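Local coordinates for protein benzoylformate decarboxylase (Mycobacterium smegmatis, PDB 4Q9D) that belongs to the thiamine pyrophosphate-dependent enzyme family and holds a magnesium ion in its C-terminal cofactor-binding domain, at residues Asp9-Leu14 against Asp137-Phe142; Leu14-Gly19 against Asp37-Phe42; Tyr130-Ala135 against Val157-Pro162; Ala145-Met150 against Ala175-Ser180. All blocks are in the same frame, centred on the assembly; numbering follows the deposited sequence.

All four contacts gather around the six-stranded parallel sheet at the N-terminal end of the chain, on the same side of the chain's centre. Contacts 1 and 2 share Leu14 and helix 7-18, with centres about 11 Å apart; contact 2 is nested inside the long loop that contact 1 closes. Helix 138-150 serves contact 1 near its start and contact 4 at its end, about 13 Å away between centres. Contact 3 flanks that helix in sequence, joining strands 128-130 and 157-162, on which the helix packs, so it crosses both along the chain. Contacts 2 and 3, about 19 Å apart between centres, do not touch. Contact 4 carries the packing onward to another subunit of the four-chain assembly.

Contact 1. Residues Asp9-Leu14 against Asp137-Phe142; sequences DVTYDL and DVPAAF
In Thr11, chi1 of -62° sets OG1 opposite the carbonyl carbon and swings CG2 trans to the amide nitrogen; the hydroxyl thereby fronts the ring of Pro139 while the methyl is laid on Phe142. Leu14, whose chi1 of 169° extends CG away from its own N-H, reaches across one turn further on. These residues join helices 7-18 and 138-150, two layer helices of the parallel alpha/beta domain that run nearly parallel, in the same direction: the short axes here are 9.2 Å apart at closest approach and cross at -17°. No hydrogen bond passes between them, and every residue that touches is buried. Pro139 lies in the first helical turn, where a missing N-H costs no helix bond, and its CG makes the closest approaches of the proline ring, 3.6 Å from Val10 CG2 and 3.5 Å from Thr11 OG1. The Thr11 hydroxyl is not left without a polar partner there, since it is hydrogen-bonded to Val7 O one turn back in its own helix. Thr11 CG2 forms a CH-pi contact with Phe142, 4.1 Å from the ring centroid and offset toward the rim, while Val138 O lies in plane at the edge of the same ring. Strand 157-162 packs against the second helix: Val138 touches Ile161, and Ala141 and Phe142 touch Leu159. At the far end of the contact Leu14 uses a single methyl, CD2, which stands 4.4 Å from Phe142 CB and 3.5 Å from the carbonyl oxygen of Pro139.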
loop_
_atom_site.group_PDB
_atom_site.type_symbol
_atom_site.label_atom_id
_atom_site.label_comp_id
_atom_site.label_asym_id
_atom_site.label_seq_id
_atom_site.Cartn_x
_atom_site.Cartn_y
_atom_site.Cartn_z
ATOM N N ASP B 9 9.709 29.972 -8.550
ATOM C CA ASP B 9 9.162 31.024 -9.423
ATOM C C ASP B 9 8.092 30.500 -10.360
ATOM O O ASP B 9 6.979 31.043 -10.439
ATOM C CB ASP B 9 10.259 31.669 -10.309
ATOM C CG ASP B 9 11.300 32.438 -9.504
ATOM O OD1 ASP B 9 10.937 33.063 -8.486
ATOM O OD2 ASP B 9 12.490 32.397 -9.888
ATOM N N VAL B 10 8.452 29.486 -11.138
ATOM C CA VAL B 10 7.543 29.036 -12.165
ATOM C C VAL B 10 6.337 28.267 -11.582
ATOM O O VAL B 10 5.279 28.208 -12.216
ATOM C CB VAL B 10 8.272 28.228 -13.286
ATOM C CG1 VAL B 10 9.532 28.991 -13.765
ATOM C CG2 VAL B 10 8.651 26.856 -12.819
ATOM N N THR B 11 6.486 27.677 -10.395
ATOM C CA THR B 11 5.356 26.928 -9.821
ATOM C C THR B 11 4.270 27.907 -9.353
ATOM O O THR B 11 3.100 27.741 -9.682
ATOM C CB THR B 11 5.765 26.035 -8.644
ATOM O OG1 THR B 11 6.705 25.060 -9.091
ATOM C CG2 THR B 11 4.540 25.299 -8.067
ATOM N N TYR B 12 4.660 28.936 -8.604
ATOM C CA TYR B 12 3.697 29.972 -8.228
ATOM C C TYR B 12 3.092 30.658 -9.458
ATOM O O TYR B 12 1.898 30.952 -9.482
ATOM C CB TYR B 12 4.355 30.987 -7.305
ATOM C CG TYR B 12 4.334 30.549 -5.863
ATOM C CD1 TYR B 12 3.190 30.739 -5.076
ATOM C CD2 TYR B 12 5.430 29.907 -5.289
ATOM C CE1 TYR B 12 3.159 30.324 -3.751
ATOM C CE2 TYR B 12 5.412 29.499 -3.962
ATOM C CZ TYR B 12 4.268 29.712 -3.196
ATOM O OH TYR B 12 4.233 29.334 -1.868
ATOM N N ASP B 13 3.894 30.882 -10.504
ATOM C CA ASP B 13 3.329 31.416 -11.744
ATOM C C ASP B 13 2.234 30.502 -12.291
ATOM O O ASP B 13 1.222 30.976 -12.779
ATOM C CB ASP B 13 4.416 31.626 -12.816
ATOM C CG ASP B 13 5.302 32.856 -12.519
ATOM O OD1 ASP B 13 4.935 33.660 -11.642
ATOM O OD2 ASP B 13 6.358 33.009 -13.154
ATOM N N LEU B 14 2.451 29.187 -12.236
ATOM C CA LEU B 14 1.448 28.248 -12.735
ATOM C C LEU B 14 0.215 28.268 -11.831
ATOM O O LEU B 14 -0.915 28.311 -12.311
ATOM C CB LEU B 14 2.009 26.816 -12.802
ATOM C CG LEU B 14 0.984 25.709 -13.055
ATOM C CD1 LEU B 14 0.396 25.862 -14.465
ATOM C CD2 LEU B 14 1.677 24.364 -12.919
ATOM N N ASP B 137 10.597 18.537 -12.089
ATOM C CA ASP B 137 9.243 18.120 -12.444
ATOM C C ASP B 137 8.197 18.606 -11.438
ATOM O O ASP B 137 7.021 18.327 -11.604
ATOM C CB ASP B 137 9.129 16.597 -12.499
ATOM C CG ASP B 137 9.890 16.000 -13.629
ATOM O OD1 ASP B 137 10.022 16.659 -14.699
ATOM O OD2 ASP B 137 10.333 14.853 -13.443
ATOM N N VAL B 138 8.621 19.323 -10.405
ATOM C CA VAL B 138 7.653 19.838 -9.422
ATOM C C VAL B 138 6.525 20.638 -10.122
ATOM O O VAL B 138 5.350 20.380 -9.881
ATOM C CB VAL B 138 8.367 20.635 -8.323
ATOM C CG1 VAL B 138 7.398 21.478 -7.483
ATOM C CG2 VAL B 138 9.164 19.684 -7.456
ATOM N N PRO B 139 6.874 21.560 -11.043
ATOM C CA PRO B 139 5.793 22.327 -11.689
ATOM C C PRO B 139 4.827 21.444 -12.476
ATOM O O PRO B 139 3.604 21.569 -12.297
ATOM C CB PRO B 139 6.545 23.300 -12.639
ATOM C CG PRO B 139 7.914 23.468 -11.987
ATOM C CD PRO B 139 8.215 22.040 -11.450
ATOM N N ALA B 140 5.343 20.566 -13.336
ATOM C CA ALA B 140 4.445 19.648 -14.054
ATOM C C ALA B 140 3.637 18.771 -13.075
ATOM O O ALA B 140 2.522 18.375 -13.393
ATOM C CB ALA B 140 5.226 18.755 -15.034
ATOM N N ALA B 141 4.202 18.458 -11.906
ATOM C CA ALA B 141 3.500 17.615 -10.912
ATOM C C ALA B 141 2.288 18.348 -10.330
ATOM O O ALA B 141 1.211 17.761 -10.131
ATOM C CB ALA B 141 4.431 17.201 -9.803
ATOM N N PHE B 142 2.443 19.647 -10.100
ATOM C CA PHE B 142 1.292 20.474 -9.716
ATOM C C PHE B 142 0.219 20.508 -10.802
ATOM O O PHE B 142 -0.984 20.414 -10.505
ATOM C CB PHE B 142 1.730 21.885 -9.300
ATOM C CG PHE B 142 2.159 21.980 -7.854
ATOM C CD1 PHE B 142 3.482 21.739 -7.481
ATOM C CD2 PHE B 142 1.251 22.327 -6.875
ATOM C CE1 PHE B 142 3.879 21.850 -6.161
ATOM C CE2 PHE B 142 1.651 22.426 -5.523
ATOM C CZ PHE B 142 2.966 22.179 -5.176
#

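Contact 2. Residues Leu14-Gly19 against Asp37-Phe42; sequences LLRKLG and DFPEDF
Leu15 and Phe42 make the tight, buried side of this contact, Arg16 and Asp41 its outer, more exposed side. Inside, the Phe42 ring comes up edge-on: its CZ is 3.8 Å from Leu15 CB and 3.7 Å from the backbone N of Arg16, with Leu15 CB in the ring plane. Tyr12, one turn earlier in the helix, meets the same ring edge-to-face. Outside, the Arg16 chain runs straight to CD and then bends at chi3 (-66°), which turns the guanidinium over to Asp41. It grips the carboxylate side-on, NE to OD2 at 2.6 Å and NH2 to OD1 at 3.1 Å, both bonds nearly straight and the two planes only 18° apart. NH1 has its own salt bridge, to Asp13, so the guanidinium is held from two sides and its rotation is fixed. One face of it lies against Phe42 CE2, 3.8 Å from NH2, while Pro39 CB is at its edge. Glu40, at the exposed tip of the loop, is poorly ordered. Residues Pro39 to Phe42 form a type I beta turn, in the loop that leads from helix 32-35 to strand 43-46, outermost in the chain's N-terminal parallel sheet, completing a beta-alpha-beta unit with strand 22-25.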
loop_
_atom_site.group_PDB
_atom_site.type_symbol
_atom_site.label_atom_id
_atom_site.label_comp_id
_atom_site.label_asym_id
_atom_site.label_seq_id
_atom_site.Cartn_x
_atom_site.Cartn_y
_atom_site.Cartn_z
ATOM N N LEU B 14 2.451 29.187 -12.236
ATOM C CA LEU B 14 1.448 28.248 -12.735
ATOM C C LEU B 14 0.215 28.268 -11.831
ATOM O O LEU B 14 -0.915 28.311 -12.311
ATOM C CB LEU B 14 2.009 26.816 -12.802
ATOM C CG LEU B 14 0.984 25.709 -13.055
ATOM C CD1 LEU B 14 0.396 25.862 -14.465
ATOM C CD2 LEU B 14 1.677 24.364 -12.919
ATOM N N LEU B 15 0.449 28.227 -10.522
ATOM C CA LEU B 15 -0.640 28.239 -9.551
ATOM C C LEU B 15 -1.541 29.459 -9.800
ATOM O O LEU B 15 -2.769 29.343 -9.810
ATOM C CB LEU B 15 -0.061 28.261 -8.108
ATOM C CG LEU B 15 0.661 26.985 -7.636
ATOM C CD1 LEU B 15 1.163 27.165 -6.221
ATOM C CD2 LEU B 15 -0.289 25.739 -7.732
ATOM N N ARG B 16 -0.934 30.626 -10.013
ATOM C CA ARG B 16 -1.721 31.840 -10.308
ATOM C C ARG B 16 -2.592 31.639 -11.549
ATOM O O ARG B 16 -3.783 31.945 -11.516
ATOM C CB ARG B 16 -0.808 33.078 -10.482
ATOM C CG ARG B 16 -1.537 34.414 -10.715
ATOM C CD ARG B 16 -0.526 35.578 -10.946
ATOM N NE ARG B 16 0.258 35.828 -9.739
ATOM C CZ ARG B 16 1.535 35.502 -9.584
ATOM N NH1 ARG B 16 2.213 34.929 -10.585
ATOM N NH2 ARG B 16 2.139 35.768 -8.429
ATOM N N LYS B 17 -2.005 31.143 -12.643
ATOM C CA LYS B 17 -2.788 30.890 -13.869
ATOM C C LYS B 17 -3.934 29.910 -13.652
ATOM O O LYS B 17 -4.980 30.049 -14.269
ATOM C CB LYS B 17 -1.895 30.373 -14.999
ATOM C CG LYS B 17 -0.835 31.410 -15.456
ATOM C CD LYS B 17 0.116 30.825 -16.504
ATOM C CE LYS B 17 1.293 31.763 -16.772
ATOM N NZ LYS B 17 2.329 31.095 -17.606
ATOM N N LEU B 18 -3.736 28.933 -12.765
ATOM C CA LEU B 18 -4.756 27.923 -12.478
ATOM C C LEU B 18 -5.824 28.451 -11.525
ATOM O O LEU B 18 -6.870 27.820 -11.350
ATOM C CB LEU B 18 -4.110 26.664 -11.863
ATOM C CG LEU B 18 -3.176 25.914 -12.808
ATOM C CD1 LEU B 18 -2.654 24.644 -12.161
ATOM C CD2 LEU B 18 -3.940 25.576 -14.074
ATOM N N GLY B 19 -5.557 29.592 -10.893
ATOM C CA GLY B 19 -6.491 30.153 -9.926
ATOM C C GLY B 19 -6.262 29.663 -8.509
ATOM O O GLY B 19 -7.035 29.982 -7.591
ATOM N N ASP B 37 9.026 33.984 0.382
ATOM C CA ASP B 37 8.709 34.857 -0.752
ATOM C C ASP B 37 7.339 34.556 -1.322
ATOM O O ASP B 37 7.154 34.545 -2.535
ATOM C CB ASP B 37 9.726 34.684 -1.867
ATOM C CG ASP B 37 11.036 35.334 -1.543
ATOM O OD1 ASP B 37 10.982 36.432 -0.957
ATOM O OD2 ASP B 37 12.097 34.743 -1.846
ATOM N N PHE B 38 6.406 34.250 -0.443
ATOM C CA PHE B 38 5.037 33.981 -0.841
ATOM C C PHE B 38 4.569 35.203 -1.650
ATOM O O PHE B 38 4.670 36.322 -1.159
ATOM C CB PHE B 38 4.225 33.833 0.458
ATOM C CG PHE B 38 2.862 33.239 0.286
ATOM C CD1 PHE B 38 2.707 31.887 -0.048
ATOM C CD2 PHE B 38 1.729 34.007 0.542
ATOM C CE1 PHE B 38 1.436 31.321 -0.169
ATOM C CE2 PHE B 38 0.446 33.447 0.449
ATOM C CZ PHE B 38 0.299 32.106 0.089
ATOM N N PRO B 39 4.033 34.999 -2.874
ATOM C CA PRO B 39 3.624 36.149 -3.697
ATOM C C PRO B 39 2.583 37.029 -3.026
ATOM O O PRO B 39 1.722 36.556 -2.268
ATOM C CB PRO B 39 3.021 35.499 -4.941
ATOM C CG PRO B 39 3.680 34.154 -5.019
ATOM C CD PRO B 39 3.772 33.724 -3.571
ATOM N N GLU B 40 2.689 38.321 -3.302
ATOM C CA GLU B 40 1.860 39.340 -2.664
ATOM C C GLU B 40 0.364 39.200 -2.996
ATOM O O GLU B 40 -0.496 39.537 -2.186
ATOM C CB GLU B 40 2.364 40.740 -3.061
ATOM C CG GLU B 40 1.714 41.863 -2.282
ATOM C CD GLU B 40 1.978 41.743 -0.790
ATOM O OE1 GLU B 40 3.033 41.175 -0.418
ATOM O OE2 GLU B 40 1.127 42.203 0.007
ATOM N N ASP B 41 0.054 38.697 -4.183
ATOM C CA ASP B 41 -1.341 38.552 -4.585
ATOM C C ASP B 41 -1.935 37.186 -4.154
ATOM O O ASP B 41 -3.076 36.874 -4.483
ATOM C CB ASP B 41 -1.440 38.698 -6.104
ATOM C CG ASP B 41 -0.586 37.658 -6.838
ATOM O OD1 ASP B 41 0.542 37.398 -6.389
ATOM O OD2 ASP B 41 -1.036 37.095 -7.854
ATOM N N PHE B 42 -1.153 36.366 -3.457
ATOM C CA PHE B 42 -1.669 35.087 -2.941
ATOM C C PHE B 42 -2.140 35.303 -1.511
ATOM O O PHE B 42 -1.688 36.231 -0.860
ATOM C CB PHE B 42 -0.578 34.014 -2.919
ATOM C CG PHE B 42 -0.434 33.241 -4.210
ATOM C CD1 PHE B 42 -0.507 31.849 -4.209
ATOM C CD2 PHE B 42 -0.193 33.895 -5.402
ATOM C CE1 PHE B 42 -0.349 31.123 -5.388
ATOM C CE2 PHE B 42 -0.042 33.196 -6.590
ATOM C CZ PHE B 42 -0.118 31.788 -6.592
#

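Contact 3. Residues Tyr130-Ala135 against Val157-Pro162; sequences YEPARA and VFLSIP
Tyr130 and Leu159 form a parallel beta bridge, and their side chains lie side by side on one face of the sheet, pointing the same way. Leu159 CD2 reaches the edge of the tyrosine ring, in its plane, 3.9 Å from CD2 of Tyr130. Two backbone bonds hold the pair in register: Tyr130 N to Phe158 O at 2.8 Å, rather bent, and Ser160 N to Tyr130 O at 2.9 Å, much straighter. Glu131 departs to the other face, where its side chain, stretched out from chi1 (-176°) onward, runs along to Ser160. There the serine hydroxyl donates to the anti lone pair of Glu131 OE1, on the side away from the other oxygen, over 2.7 Å; Gln101 NE2 is a second partner, so OE1 is gripped twice. Pro132 crosses Ile161 at about a right angle, its CD 3.8 Å from Ile161 CD1 and 3.3 Å from Ser160 O. Strand 157-162 is thus flanked by strand 128-130, outermost of the sheet within this chain, on this side and by strand 95-101 on the other, while helix 138-150, the crossover between the two bridged strands, rests its Ala141 on both Leu159 and Pro132.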
loop_
_atom_site.group_PDB
_atom_site.type_symbol
_atom_site.label_atom_id
_atom_site.label_comp_id
_atom_site.label_asym_id
_atom_site.label_seq_id
_atom_site.Cartn_x
_atom_site.Cartn_y
_atom_site.Cartn_z
ATOM N N TYR B 130 1.860 11.415 -4.875
ATOM C CA TYR B 130 3.086 11.453 -5.689
ATOM C C TYR B 130 4.188 12.283 -5.053
ATOM O O TYR B 130 3.908 13.303 -4.427
ATOM C CB TYR B 130 2.729 12.045 -7.052
ATOM C CG TYR B 130 3.799 11.969 -8.117
ATOM C CD1 TYR B 130 4.202 10.746 -8.652
ATOM C CD2 TYR B 130 4.367 13.129 -8.632
ATOM C CE1 TYR B 130 5.175 10.688 -9.671
ATOM C CE2 TYR B 130 5.316 13.079 -9.655
ATOM C CZ TYR B 130 5.724 11.872 -10.161
ATOM O OH TYR B 130 6.673 11.871 -11.171
ATOM N N GLU B 131 5.432 11.834 -5.205
ATOM C CA GLU B 131 6.611 12.629 -4.854
ATOM C C GLU B 131 7.496 12.671 -6.103
ATOM O O GLU B 131 7.929 11.631 -6.560
ATOM C CB GLU B 131 7.388 11.933 -3.752
ATOM C CG GLU B 131 8.611 12.724 -3.210
ATOM C CD GLU B 131 9.013 12.206 -1.836
ATOM O OE1 GLU B 131 8.499 12.711 -0.793
ATOM O OE2 GLU B 131 9.804 11.267 -1.791
ATOM N N PRO B 132 7.745 13.865 -6.673
ATOM C CA PRO B 132 8.484 13.909 -7.954
ATOM C C PRO B 132 9.866 13.248 -7.885
ATOM O O PRO B 132 10.558 13.352 -6.879
ATOM C CB PRO B 132 8.640 15.403 -8.212
ATOM C CG PRO B 132 7.420 16.016 -7.526
ATOM C CD PRO B 132 7.255 15.198 -6.263
ATOM N N ALA B 133 10.239 12.582 -8.967
ATOM C CA ALA B 133 11.538 11.901 -9.116
ATOM C C ALA B 133 12.680 12.929 -9.199
ATOM O O ALA B 133 13.841 12.569 -9.065
ATOM C CB ALA B 133 11.521 11.072 -10.393
ATOM N N ARG B 134 12.352 14.204 -9.430
ATOM C CA ARG B 134 13.390 15.232 -9.470
ATOM C C ARG B 134 12.772 16.620 -9.299
ATOM O O ARG B 134 11.597 16.814 -9.624
ATOM C CB ARG B 134 14.187 15.135 -10.777
ATOM C CG ARG B 134 13.358 15.444 -11.990
ATOM C CD ARG B 134 14.183 15.535 -13.311
ATOM N NE ARG B 134 13.253 15.928 -14.385
ATOM C CZ ARG B 134 13.611 16.459 -15.553
ATOM N NH1 ARG B 134 14.886 16.649 -15.834
ATOM N NH2 ARG B 134 12.692 16.804 -16.431
ATOM N N ALA B 135 13.559 17.562 -8.773
ATOM C CA ALA B 135 13.110 18.942 -8.543
ATOM C C ALA B 135 12.446 19.567 -9.757
ATOM O O ALA B 135 11.461 20.298 -9.633
ATOM C CB ALA B 135 14.264 19.819 -8.095
ATOM N N VAL B 157 -5.957 15.082 -3.848
ATOM C CA VAL B 157 -4.729 14.397 -4.241
ATOM C C VAL B 157 -3.595 14.850 -3.335
ATOM O O VAL B 157 -3.708 15.884 -2.671
ATOM C CB VAL B 157 -4.380 14.655 -5.727
ATOM C CG1 VAL B 157 -5.548 14.223 -6.636
ATOM C CG2 VAL B 157 -4.065 16.126 -5.935
ATOM N N PHE B 158 -2.504 14.073 -3.300
ATOM C CA PHE B 158 -1.392 14.362 -2.404
ATOM C C PHE B 158 -0.055 14.489 -3.167
ATOM O O PHE B 158 0.312 13.627 -3.988
ATOM C CB PHE B 158 -1.280 13.271 -1.319
ATOM C CG PHE B 158 -0.132 13.479 -0.350
ATOM C CD1 PHE B 158 -0.231 14.398 0.693
ATOM C CD2 PHE B 158 1.020 12.725 -0.451
ATOM C CE1 PHE B 158 0.817 14.573 1.612
ATOM C CE2 PHE B 158 2.081 12.911 0.437
ATOM C CZ PHE B 158 1.989 13.832 1.464
ATOM N N LEU B 159 0.682 15.548 -2.862
ATOM C CA LEU B 159 2.007 15.772 -3.450
ATOM C C LEU B 159 2.977 16.044 -2.341
ATOM O O LEU B 159 2.758 16.947 -1.536
ATOM C CB LEU B 159 1.987 17.021 -4.325
ATOM C CG LEU B 159 1.845 16.923 -5.832
ATOM C CD1 LEU B 159 1.949 18.347 -6.384
ATOM C CD2 LEU B 159 2.974 16.061 -6.405
ATOM N N SER B 160 4.058 15.280 -2.312
ATOM C CA SER B 160 5.105 15.432 -1.315
ATOM C C SER B 160 6.303 16.085 -2.018
ATOM O O SER B 160 6.743 15.572 -3.056
ATOM C CB SER B 160 5.538 14.058 -0.845
ATOM O OG SER B 160 6.504 14.196 0.182
ATOM N N ILE B 161 6.825 17.187 -1.477
ATOM C CA ILE B 161 7.913 17.922 -2.163
ATOM C C ILE B 161 9.141 18.124 -1.265
ATOM O O ILE B 161 9.114 18.925 -0.313
ATOM C CB ILE B 161 7.469 19.318 -2.676
ATOM C CG1 ILE B 161 6.084 19.263 -3.382
ATOM C CG2 ILE B 161 8.570 19.945 -3.567
ATOM C CD1 ILE B 161 6.130 18.438 -4.651
ATOM N N PRO B 162 10.227 17.404 -1.563
ATOM C CA PRO B 162 11.509 17.602 -0.851
ATOM C C PRO B 162 11.887 19.100 -0.781
ATOM O O PRO B 162 11.798 19.826 -1.767
ATOM C CB PRO B 162 12.509 16.814 -1.697
ATOM C CG PRO B 162 11.663 15.677 -2.302
ATOM C CD PRO B 162 10.318 16.381 -2.621
#

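Contact 4. Residues Ala145-Met150 against Ala175-Ser180; sequences AYAVAM and AVRSVS. With FMT (formic acid), chain G.
Val179 N donates to O2 of a formic acid molecule over 2.8 Å, almost straight at 168°, at the point where residues 175-180 pass the end of helix 138-150. The ligand, probably picked up from the crystallisation solution, also lies at the edge of the Tyr146 ring; the modelled distance from Tyr146 OH to its O1 is too short to be trusted in detail. A chi1 of 176° carries the Tyr146 ring away from its own amide, toward the ligand, and Met150 CG, one turn on, sits 3.7 Å above the middle of the ring. Between the segments the packing is apolar and buried. Ala147 CB touches Val179 CG1 at 3.8 Å, and Met150 CB meets the other branch, CG2, at 4.1 Å, so the valine straddles one turn of the helix. This helix belongs to the beta-alpha-beta crossover of the N-terminal alpha/beta domain, and the irregular chain of 175-180 runs over its outer side on the way to strand 183-185. Arg177, bent at chi3, brings NH2 to 4.0 Å from Ala147 CB, but the strongest polar partner of NH2 is Ala306 O of the fourth subunit. That subunit also binds Ser178 OG through Asp312 and Arg189, and Ser180 OG through the backbone N of its Val315.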
loop_
_atom_site.group_PDB
_atom_site.type_symbol
_atom_site.label_atom_id
_atom_site.label_comp_id
_atom_site.label_asym_id
_atom_site.label_seq_id
_atom_site.Cartn_x
_atom_site.Cartn_y
_atom_site.Cartn_z
ATOM N N ALA B 145 -1.451 17.318 -10.591
ATOM C CA ALA B 145 -2.286 17.193 -9.394
ATOM C C ALA B 145 -3.651 17.824 -9.668
ATOM O O ALA B 145 -4.695 17.238 -9.347
ATOM C CB ALA B 145 -1.637 17.835 -8.172
ATOM N N TYR B 146 -3.629 19.013 -10.270
ATOM C CA TYR B 146 -4.847 19.743 -10.650
ATOM C C TYR B 146 -5.672 18.929 -11.642
ATOM O O TYR B 146 -6.881 18.830 -11.507
ATOM C CB TYR B 146 -4.467 21.116 -11.278
ATOM C CG TYR B 146 -5.649 21.953 -11.800
ATOM C CD1 TYR B 146 -6.082 23.081 -11.107
ATOM C CD2 TYR B 146 -6.279 21.641 -13.006
ATOM C CE1 TYR B 146 -7.128 23.864 -11.586
ATOM C CE2 TYR B 146 -7.337 22.412 -13.490
ATOM C CZ TYR B 146 -7.755 23.512 -12.776
ATOM O OH TYR B 146 -8.797 24.279 -13.251
ATOM N N ALA B 147 -5.011 18.343 -12.643
ATOM C CA ALA B 147 -5.704 17.513 -13.613
ATOM C C ALA B 147 -6.424 16.332 -12.954
ATOM O O ALA B 147 -7.598 16.044 -13.271
ATOM C CB ALA B 147 -4.729 17.019 -14.709
ATOM N N VAL B 148 -5.747 15.656 -12.029
ATOM C CA VAL B 148 -6.360 14.481 -11.397
ATOM C C VAL B 148 -7.527 14.899 -10.484
ATOM O O VAL B 148 -8.593 14.322 -10.554
ATOM C CB VAL B 148 -5.374 13.644 -10.585
ATOM C CG1 VAL B 148 -6.144 12.503 -9.804
ATOM C CG2 VAL B 148 -4.250 13.065 -11.493
ATOM N N ALA B 149 -7.297 15.911 -9.650
ATOM C CA ALA B 149 -8.300 16.432 -8.745
ATOM C C ALA B 149 -9.575 16.866 -9.474
ATOM O O ALA B 149 -10.669 16.687 -8.953
ATOM C CB ALA B 149 -7.731 17.642 -7.935
ATOM N N MET B 150 -9.419 17.454 -10.660
ATOM C CA MET B 150 -10.510 18.160 -11.331
ATOM C C MET B 150 -11.278 17.296 -12.306
ATOM O O MET B 150 -12.418 17.615 -12.624
ATOM C CB MET B 150 -9.999 19.416 -12.042
ATOM C CG MET B 150 -9.572 20.531 -11.080
ATOM S SD MET B 150 -11.014 21.212 -10.190
ATOM C CE MET B 150 -11.771 22.205 -11.497
ATOM N N ALA B 175 3.964 24.419 -18.536
ATOM C CA ALA B 175 2.850 24.348 -19.466
ATOM C C ALA B 175 1.539 24.439 -18.689
ATOM O O ALA B 175 1.425 23.913 -17.577
ATOM C CB ALA B 175 2.902 23.051 -20.272
ATOM N N VAL B 176 0.570 25.137 -19.259
ATOM C CA VAL B 176 -0.717 25.346 -18.628
ATOM C C VAL B 176 -1.699 24.489 -19.401
ATOM O O VAL B 176 -1.871 24.656 -20.609
ATOM C CB VAL B 176 -1.133 26.843 -18.673
ATOM C CG1 VAL B 176 -2.451 27.087 -17.894
ATOM C CG2 VAL B 176 -0.024 27.715 -18.096
ATOM N N ARG B 177 -2.326 23.542 -18.725
ATOM C CA ARG B 177 -3.263 22.667 -19.419
ATOM C C ARG B 177 -4.634 22.881 -18.862
ATOM O O ARG B 177 -4.772 23.461 -17.787
ATOM C CB ARG B 177 -2.863 21.213 -19.214
ATOM C CG ARG B 177 -1.491 20.905 -19.773
ATOM C CD ARG B 177 -1.314 19.384 -19.791
ATOM N NE ARG B 177 -0.996 18.811 -18.465
ATOM C CZ ARG B 177 -1.679 17.824 -17.884
ATOM N NH1 ARG B 177 -2.762 17.316 -18.467
ATOM N NH2 ARG B 177 -1.265 17.332 -16.723
ATOM N N SER B 178 -5.639 22.379 -19.579
ATOM C CA SER B 178 -7.006 22.352 -19.083
ATOM C C SER B 178 -7.571 20.966 -19.334
ATOM O O SER B 178 -7.170 20.298 -20.287
ATOM C CB SER B 178 -7.890 23.437 -19.758
ATOM O OG SER B 178 -8.133 23.125 -21.136
ATOM N N VAL B 179 -8.501 20.533 -18.479
ATOM C CA VAL B 179 -9.061 19.179 -18.540
ATOM C C VAL B 179 -10.609 19.206 -18.518
ATOM O O VAL B 179 -11.206 20.219 -18.175
ATOM C CB VAL B 179 -8.539 18.325 -17.360
ATOM C CG1 VAL B 179 -7.018 18.235 -17.423
ATOM C CG2 VAL B 179 -8.977 18.939 -15.987
ATOM N N SER B 180 -11.236 18.116 -18.943
ATOM C CA SER B 180 -12.662 17.863 -18.720
ATOM C C SER B 180 -12.989 17.864 -17.229
ATOM O O SER B 180 -12.350 17.120 -16.487
ATOM C CB SER B 180 -12.981 16.430 -19.162
ATOM O OG SER B 180 -13.141 16.366 -20.532
HETATM C C FMT G . -10.182 22.627 -15.973
HETATM O O1 FMT G . -10.269 23.365 -14.980
HETATM O O2 FMT G . -9.113 22.490 -16.587
#